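PDB 6QXL: pyruvate kinase, which probably catalyses the last step of glycolysis, in which phosphoenolpyruvate and ADP give pyruvate and ATP, and binds glucose 6-phosphate in a regulatory pocket. Local coordinates for residues Q24-G29 against R50-L55; I424-A429 against E434-A439. All coordinates share one frame; numbering follows the deposited sequence.

Contact 1: Q24-G29 against R50-L55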
ATOM      1  N   GLN A  24     -27.461 -18.306 -35.016  1.00 57.05           N
ATOM      2  CA  GLN A  24     -26.014 -18.451 -34.911  1.00 60.16           C
ATOM      3  C   GLN A  24     -25.366 -17.464 -33.921  1.00 59.23           C
ATOM      4  O   GLN A  24     -24.399 -17.820 -33.244  1.00 48.03           O
ATOM      5  CB  GLN A  24     -25.376 -18.308 -36.274  1.00 64.56           C
ATOM      6  CG  GLN A  24     -25.475 -19.539 -37.150  1.00 69.25           C
ATOM      7  CD  GLN A  24     -24.924 -19.250 -38.541  1.00 78.33           C
ATOM      8  OE1 GLN A  24     -25.659 -18.808 -39.456  1.00 75.03           O
ATOM      9  NE2 GLN A  24     -23.623 -19.425 -38.689  1.00 77.39           N
ATOM     10  N   LEU A  25     -25.908 -16.243 -33.851  1.00 63.82           N
ATOM     11  CA  LEU A  25     -25.444 -15.256 -32.891  1.00 62.14           C
ATOM     12  C   LEU A  25     -25.763 -15.672 -31.452  1.00 64.50           C
ATOM     13  O   LEU A  25     -24.942 -15.494 -30.548  1.00 66.49           O
ATOM     14  CB  LEU A  25     -26.060 -13.874 -33.169  1.00 57.69           C
ATOM     15  CG  LEU A  25     -25.714 -13.124 -34.443  1.00 62.29           C
ATOM     16  CD1 LEU A  25     -26.532 -11.833 -34.508  1.00 59.03           C
ATOM     17  CD2 LEU A  25     -24.225 -12.856 -34.531  1.00 64.98           C
ATOM     18  N   ILE A  26     -26.959 -16.196 -31.250  1.00 59.79           N
ATOM     19  CA  ILE A  26     -27.374 -16.727 -29.950  1.00 57.78           C
ATOM     20  C   ILE A  26     -26.421 -17.841 -29.533  1.00 50.24           C
ATOM     21  O   ILE A  26     -25.934 -17.857 -28.397  1.00 56.70           O
ATOM     22  CB  ILE A  26     -28.834 -17.226 -29.991  1.00 57.66           C
ATOM     23  CG1 ILE A  26     -29.739 -16.027 -30.449  1.00 57.16           C
ATOM     24  CG2 ILE A  26     -29.270 -17.783 -28.662  1.00 56.53           C
ATOM     25  CD1 ILE A  26     -29.802 -14.801 -29.727  1.00 59.09           C
ATOM     26  N   LEU A  27     -26.140 -18.752 -30.446  1.00 42.66           N
ATOM     27  CA  LEU A  27     -25.232 -19.860 -30.134  1.00 51.47           C
ATOM     28  C   LEU A  27     -23.802 -19.408 -29.947  1.00 50.10           C
ATOM     29  O   LEU A  27     -23.061 -20.044 -29.222  1.00 50.25           O
ATOM     30  CB  LEU A  27     -25.287 -20.949 -31.207  1.00 53.20           C
ATOM     31  CG  LEU A  27     -26.592 -21.712 -31.282  1.00 61.47           C
ATOM     32  CD1 LEU A  27     -26.710 -22.355 -32.677  1.00 63.92           C
ATOM     33  CD2 LEU A  27     -26.726 -22.724 -30.138  1.00 61.70           C
ATOM     34  N   ALA A  28     -23.409 -18.325 -30.608  1.00 55.97           N
ATOM     35  CA  ALA A  28     -22.049 -17.818 -30.469  1.00 48.10           C
ATOM     36  C   ALA A  28     -21.838 -17.107 -29.130  1.00 49.59           C
ATOM     37  O   ALA A  28     -20.695 -16.873 -28.727  1.00 47.46           O
ATOM     38  CB  ALA A  28     -21.696 -16.898 -31.623  1.00 48.28           C
ATOM     39  N   GLY A  29     -22.937 -16.743 -28.469  1.00 47.49           N
ATOM     40  CA  GLY A  29     -22.895 -16.270 -27.106  1.00 46.72           C
ATOM     41  C   GLY A  29     -23.346 -14.852 -26.847  1.00 43.88           C
ATOM     42  O   GLY A  29     -23.020 -14.304 -25.796  1.00 47.20           O
ATOM     43  N   ARG A  50     -38.980 -10.457 -31.254  1.00 67.73           N
ATOM     44  CA  ARG A  50     -39.677 -11.722 -31.052  1.00 63.00           C
ATOM     45  C   ARG A  50     -38.754 -12.894 -31.371  1.00 57.84           C
ATOM     46  O   ARG A  50     -38.741 -13.899 -30.655  1.00 56.79           O
ATOM     47  CB  ARG A  50     -40.940 -11.758 -31.906  1.00 71.85           C
ATOM     48  CG  ARG A  50     -41.856 -12.956 -31.810  1.00 82.22           C
ATOM     49  CD  ARG A  50     -43.205 -12.790 -32.504  1.00 86.03           C
ATOM     50  NE  ARG A  50     -43.913 -11.474 -32.499  1.00 90.03           N
ATOM     51  CZ  ARG A  50     -44.421 -10.870 -31.417  1.00 88.82           C
ATOM     52  NH1 ARG A  50     -45.010  -9.686 -31.533  1.00 87.38           N
ATOM     53  NH2 ARG A  50     -44.328 -11.440 -30.217  1.00 87.00           N
ATOM     54  N   LEU A  51     -37.963 -12.747 -32.421  1.00 56.11           N
ATOM     55  CA  LEU A  51     -37.132 -13.834 -32.906  1.00 61.64           C
ATOM     56  C   LEU A  51     -35.974 -14.124 -31.947  1.00 64.45           C
ATOM     57  O   LEU A  51     -35.629 -15.287 -31.729  1.00 63.28           O
ATOM     58  CB  LEU A  51     -36.601 -13.466 -34.299  1.00 70.82           C
ATOM     59  CG  LEU A  51     -36.400 -14.510 -35.391  1.00 72.68           C
ATOM     60  CD1 LEU A  51     -37.535 -15.503 -35.463  1.00 75.52           C
ATOM     61  CD2 LEU A  51     -36.250 -13.809 -36.737  1.00 70.50           C
ATOM     62  N   VAL A  52     -35.382 -13.081 -31.376  1.00 63.49           N
ATOM     63  CA  VAL A  52     -34.260 -13.277 -30.468  1.00 62.32           C
ATOM     64  C   VAL A  52     -34.761 -13.952 -29.204  1.00 55.39           C
ATOM     65  O   VAL A  52     -34.145 -14.900 -28.722  1.00 51.97           O
ATOM     66  CB  VAL A  52     -33.524 -11.957 -30.144  1.00 68.19           C
ATOM     67  CG1 VAL A  52     -32.436 -12.177 -29.100  1.00 67.43           C
ATOM     68  CG2 VAL A  52     -33.000 -11.258 -31.317  1.00 75.11           C
ATOM     69  N   ARG A  53     -35.896 -13.503 -28.688  1.00 47.95           N
ATOM     70  CA  ARG A  53     -36.447 -14.116 -27.473  1.00 46.60           C
ATOM     71  C   ARG A  53     -36.834 -15.569 -27.681  1.00 54.91           C
ATOM     72  O   ARG A  53     -36.611 -16.391 -26.809  1.00 58.99           O
ATOM     73  CB  ARG A  53     -37.620 -13.297 -26.932  1.00 44.20           C
ATOM     74  CG  ARG A  53     -37.136 -12.046 -26.230  1.00 44.96           C
ATOM     75  CD  ARG A  53     -38.250 -11.117 -25.830  1.00 43.82           C
ATOM     76  NE  ARG A  53     -37.736 -10.116 -24.879  1.00 47.81           N
ATOM     77  CZ  ARG A  53     -38.310  -8.936 -24.607  1.00 50.49           C
ATOM     78  NH1 ARG A  53     -39.460  -8.590 -25.174  1.00 50.97           N
ATOM     79  NH2 ARG A  53     -37.736  -8.105 -23.749  1.00 49.93           N
ATOM     80  N   GLU A  54     -37.386 -15.879 -28.848  1.00 62.89           N
ATOM     81  CA  GLU A  54     -37.750 -17.254 -29.196  1.00 63.19           C
ATOM     82  C   GLU A  54     -36.517 -18.130 -29.287  1.00 60.10           C
ATOM     83  O   GLU A  54     -36.447 -19.190 -28.680  1.00 58.32           O
ATOM     84  CB  GLU A  54     -38.537 -17.256 -30.510  1.00 66.45           C
ATOM     85  CG  GLU A  54     -40.011 -16.903 -30.298  1.00 71.08           C
ATOM     86  CD  GLU A  54     -40.787 -16.625 -31.585  1.00 77.66           C
ATOM     87  OE1 GLU A  54     -41.913 -16.082 -31.495  1.00 82.85           O
ATOM     88  OE2 GLU A  54     -40.272 -16.954 -32.673  1.00 82.25           O
ATOM     89  N   LEU A  55     -35.531 -17.666 -30.024  1.00 60.35           N
ATOM     90  CA  LEU A  55     -34.314 -18.432 -30.250  1.00 64.37           C
ATOM     91  C   LEU A  55     -33.462 -18.563 -28.982  1.00 62.49           C
ATOM     92  O   LEU A  55     -32.828 -19.602 -28.763  1.00 64.27           O
ATOM     93  CB  LEU A  55     -33.531 -17.802 -31.384  1.00 76.67           C
ATOM     94  CG  LEU A  55     -34.181 -17.998 -32.747  1.00 80.85           C
ATOM     95  CD1 LEU A  55     -33.658 -16.991 -33.766  1.00 85.15           C
ATOM     96  CD2 LEU A  55     -33.949 -19.417 -33.257  1.00 78.19           C
TER
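Within 24-29, I26 makes all the contacts to 50-55, reaching over to V52 and L55, which sit one turn apart on helix 42-58. Its CG1 branch meets both of them. CG1 stands beside the backbone N (chi1 -57°) and carries the terminal methyl to V52, where I26 CD1 lies 3.8 Å from V52 CG1; the two side chains meet at a slant. Further back along the same branch, I26 CG1 is 4.3 Å from L55 CB. The methyl I26 CG2 rests 4.0 Å from the backbone oxygen L55 O, a van der Waals touch. The nearest pair of alpha carbons is I26 CA and L55 CA, at 7.2 Å.

The polar groups of G29 and R53 bond elsewhere, not across the contact. G29 ends helix 19-28 in a Schellman motif, its N-H giving weak bonds to L25 O and I26 O, while G29 O accepts a bond from R4. R53, on helix 42-58, turns from I26 and forms a salt bridge with D189. V52 also packs on L65 of strand 64-68.

I26 thus adds to the packing between two neighbouring outer helices of the TIM barrel, which L22 and E23 of helix 19-28 also share against L55. No polar pair bonds across: the contact is aliphatic packing with one methyl on a carbonyl oxygen, so dispersion and burial rather than directed bonds give the cohesion.

Contact 2: I424-A429 against E434-A439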
ATOM      1  N   ILE A 424     -30.437 -18.338 -13.272  1.00 50.65           N
ATOM      2  CA  ILE A 424     -31.027 -19.638 -12.992  1.00 53.23           C
ATOM      3  C   ILE A 424     -32.497 -19.404 -12.626  1.00 52.18           C
ATOM      4  O   ILE A 424     -32.781 -18.888 -11.547  1.00 43.70           O
ATOM      5  CB  ILE A 424     -30.344 -20.346 -11.816  1.00 54.91           C
ATOM      6  CG1 ILE A 424     -28.846 -20.576 -12.084  1.00 57.16           C
ATOM      7  CG2 ILE A 424     -31.056 -21.651 -11.529  1.00 58.71           C
ATOM      8  CD1 ILE A 424     -28.512 -21.684 -13.029  1.00 57.91           C
ATOM      9  N   PRO A 425     -33.440 -19.798 -13.507  1.00 51.37           N
ATOM     10  CA  PRO A 425     -34.856 -19.584 -13.160  1.00 49.78           C
ATOM     11  C   PRO A 425     -35.241 -20.480 -11.973  1.00 46.92           C
ATOM     12  O   PRO A 425     -34.831 -21.671 -11.927  1.00 41.01           O
ATOM     13  CB  PRO A 425     -35.614 -19.977 -14.427  1.00 49.47           C
ATOM     14  CG  PRO A 425     -34.580 -20.128 -15.480  1.00 50.78           C
ATOM     15  CD  PRO A 425     -33.303 -20.515 -14.779  1.00 53.28           C
ATOM     16  N   PHE A 426     -35.952 -19.888 -11.018  1.00 42.11           N
ATOM     17  CA  PHE A 426     -36.165 -20.508  -9.724  1.00 46.25           C
ATOM     18  C   PHE A 426     -37.198 -19.717  -8.951  1.00 44.73           C
ATOM     19  O   PHE A 426     -37.175 -18.474  -8.956  1.00 49.13           O
ATOM     20  CB  PHE A 426     -34.841 -20.559  -8.968  1.00 53.80           C
ATOM     21  CG  PHE A 426     -34.862 -21.352  -7.695  1.00 56.58           C
ATOM     22  CD1 PHE A 426     -35.116 -20.707  -6.503  1.00 54.05           C
ATOM     23  CD2 PHE A 426     -34.522 -22.723  -7.685  1.00 59.63           C
ATOM     24  CE1 PHE A 426     -35.100 -21.418  -5.299  1.00 52.90           C
ATOM     25  CE2 PHE A 426     -34.476 -23.415  -6.500  1.00 59.97           C
ATOM     26  CZ  PHE A 426     -34.737 -22.774  -5.304  1.00 56.55           C
ATOM     27  N   ASP A 427     -38.129 -20.447  -8.326  1.00 52.37           N
ATOM     28  CA  ASP A 427     -39.200 -19.848  -7.536  1.00 57.81           C
ATOM     29  C   ASP A 427     -39.194 -20.431  -6.135  1.00 60.47           C
ATOM     30  O   ASP A 427     -39.826 -21.460  -5.896  1.00 56.80           O
ATOM     31  CB  ASP A 427     -40.581 -20.050  -8.172  1.00 57.64           C
ATOM     32  CG  ASP A 427     -41.648 -19.165  -7.528  1.00 58.01           C
ATOM     33  OD1 ASP A 427     -41.323 -18.445  -6.541  1.00 56.70           O
ATOM     34  OD2 ASP A 427     -42.805 -19.182  -8.012  1.00 59.55           O
ATOM     35  N   PRO A 428     -38.522 -19.747  -5.189  1.00 64.51           N
ATOM     36  CA  PRO A 428     -38.460 -20.302  -3.842  1.00 68.39           C
ATOM     37  C   PRO A 428     -39.824 -20.302  -3.108  1.00 65.87           C
ATOM     38  O   PRO A 428     -40.084 -21.234  -2.336  1.00 84.03           O
ATOM     39  CB  PRO A 428     -37.425 -19.406  -3.148  1.00 70.73           C
ATOM     40  CG  PRO A 428     -37.590 -18.087  -3.806  1.00 68.25           C
ATOM     41  CD  PRO A 428     -37.988 -18.373  -5.233  1.00 65.93           C
ATOM     42  N   ALA A 429     -40.676 -19.305  -3.362  1.00 64.60           N
ATOM     43  CA  ALA A 429     -41.990 -19.201  -2.694  1.00 63.76           C
ATOM     44  C   ALA A 429     -42.896 -20.413  -2.958  1.00 69.96           C
ATOM     45  O   ALA A 429     -43.674 -20.802  -2.103  1.00 64.11           O
ATOM     46  CB  ALA A 429     -42.714 -17.917  -3.102  1.00 59.12           C
ATOM     47  N   GLU A 434     -38.201 -25.477   3.988  1.00 70.34           N
ATOM     48  CA  GLU A 434     -37.055 -26.298   4.420  1.00 74.76           C
ATOM     49  C   GLU A 434     -36.322 -26.978   3.279  1.00 62.42           C
ATOM     50  O   GLU A 434     -35.219 -27.469   3.485  1.00 57.75           O
ATOM     51  CB  GLU A 434     -37.476 -27.338   5.485  1.00 82.63           C
ATOM     52  CG  GLU A 434     -38.351 -28.492   4.973  1.00 81.18           C
ATOM     53  CD  GLU A 434     -39.858 -28.144   4.945  1.00 86.73           C
ATOM     54  OE1 GLU A 434     -40.275 -26.974   5.284  1.00 73.57           O
ATOM     55  OE2 GLU A 434     -40.664 -29.031   4.573  1.00 86.89           O
ATOM     56  N   LYS A 435     -36.919 -27.031   2.093  1.00 63.50           N
ATOM     57  CA  LYS A 435     -36.295 -27.680   0.928  1.00 66.40           C
ATOM     58  C   LYS A 435     -35.613 -26.719  -0.061  1.00 66.49           C
ATOM     59  O   LYS A 435     -34.949 -27.175  -0.986  1.00 57.04           O
ATOM     60  CB  LYS A 435     -37.331 -28.548   0.198  1.00 74.31           C
ATOM     61  CG  LYS A 435     -37.758 -29.787   0.978  1.00 78.90           C
ATOM     62  CD  LYS A 435     -38.658 -30.706   0.190  1.00 89.72           C
ATOM     63  CE  LYS A 435     -37.856 -31.646  -0.692  1.00 91.67           C
ATOM     64  NZ  LYS A 435     -38.776 -32.513  -1.492  1.00 91.80           N
ATOM     65  N   VAL A 436     -35.765 -25.408   0.139  1.00 62.22           N
ATOM     66  CA  VAL A 436     -35.227 -24.391  -0.778  1.00 56.21           C
ATOM     67  C   VAL A 436     -33.714 -24.527  -1.012  1.00 56.24           C
ATOM     68  O   VAL A 436     -33.270 -24.592  -2.148  1.00 54.66           O
ATOM     69  CB  VAL A 436     -35.567 -22.979  -0.288  1.00 51.29           C
ATOM     70  CG1 VAL A 436     -34.806 -21.916  -1.073  1.00 50.22           C
ATOM     71  CG2 VAL A 436     -37.064 -22.726  -0.370  1.00 54.98           C
ATOM     72  N   SER A 437     -32.934 -24.579   0.048  1.00 59.16           N
ATOM     73  CA  SER A 437     -31.477 -24.640  -0.108  1.00 57.45           C
ATOM     74  C   SER A 437     -31.047 -25.804  -0.982  1.00 51.57           C
ATOM     75  O   SER A 437     -30.295 -25.611  -1.933  1.00 51.92           O
ATOM     76  CB  SER A 437     -30.768 -24.683   1.245  1.00 61.83           C
ATOM     77  OG  SER A 437     -31.026 -23.486   1.964  1.00 64.03           O
ATOM     78  N   GLN A 438     -31.521 -27.001  -0.702  1.00 54.55           N
ATOM     79  CA  GLN A 438     -31.073 -28.157  -1.498  1.00 54.55           C
ATOM     80  C   GLN A 438     -31.651 -28.098  -2.921  1.00 51.86           C
ATOM     81  O   GLN A 438     -31.050 -28.626  -3.845  1.00 42.26           O
ATOM     82  CB  GLN A 438     -31.454 -29.476  -0.829  1.00 51.28           C
ATOM     83  CG  GLN A 438     -31.003 -30.738  -1.571  1.00 47.28           C
ATOM     84  CD  GLN A 438     -29.493 -30.906  -1.652  1.00 48.72           C
ATOM     85  OE1 GLN A 438     -28.819 -30.933  -0.624  1.00 52.46           O
ATOM     86  NE2 GLN A 438     -28.955 -31.059  -2.866  1.00 48.49           N
ATOM     87  N   ALA A 439     -32.797 -27.441  -3.082  1.00 49.52           N
ATOM     88  CA  ALA A 439     -33.380 -27.259  -4.397  1.00 53.31           C
ATOM     89  C   ALA A 439     -32.477 -26.368  -5.261  1.00 55.92           C
ATOM     90  O   ALA A 439     -32.175 -26.697  -6.411  1.00 51.39           O
ATOM     91  CB  ALA A 439     -34.781 -26.665  -4.280  1.00 55.07           C
TER
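The chain leaves strand 421-425 in extended form through F426 and D427, bends at P428, and comes back as helix 436-446, the nearest pair of alpha carbons, P428 CA and V436 CA, being 6.0 Å apart. F426 spans the gap. Its CG lies anti to the backbone N (chi1 -172°), which sends the ring out toward the first turn of the helix, and the far rim of the ring does the touching. F426 CE2 comes within 3.8 Å of the backbone carbon A439 C and meets the methyl A439 CB at 3.9 Å. F426 CZ is 3.9 Å from the carbonyl oxygen V436 O, which, like A439 C, lies at the ring edge close to its plane. On the same rim, F426 CE1 is 4.3 Å from V436 CG1.

V436 serves both neighbours. The methyl that meets the phenyl ring also lies against the proline, V436 CG1 to P428 CB being 4.2 Å, while V436 CG2 sits 3.9 Å from the backbone oxygen P428 O. Around the turn, A429 N makes a weak bond to D427 OD1. The phenyl ring has an edge-to-face partner in Y405 of strand 402-406 and also packs on A440 and E443 further along the helix.

This is a strand-loop-helix connection in the C-terminal alpha/beta domain, leading from strand 421-425, at the edge of the five-stranded sheet within this chain, into the helix that follows. The connection also borders the glucose 6-phosphate site: the P428 side chain is about 5 Å from the bound sugar phosphate.

How the contacts relate
The two contacts belong to different domains of one chain and follow each other in sequence: contact 1 lies in the barrel domain, contact 2 in the C-terminal alpha/beta domain. Their centres are 28 Å apart and their nearest atoms about 12 Å apart, so neither contact packs on the other. Contact 1 joins outer helices of the barrel whose domain also holds the magnesium ion, bound by E223 and D250. Contact 2 lies further out, 31 Å from the centre of the chain against 18 Å for contact 1, beside the glucose 6-phosphate pocket. Both rely on apolar packing within a single subunit, one between two helices and the other across the loop that joins a strand to the following helix.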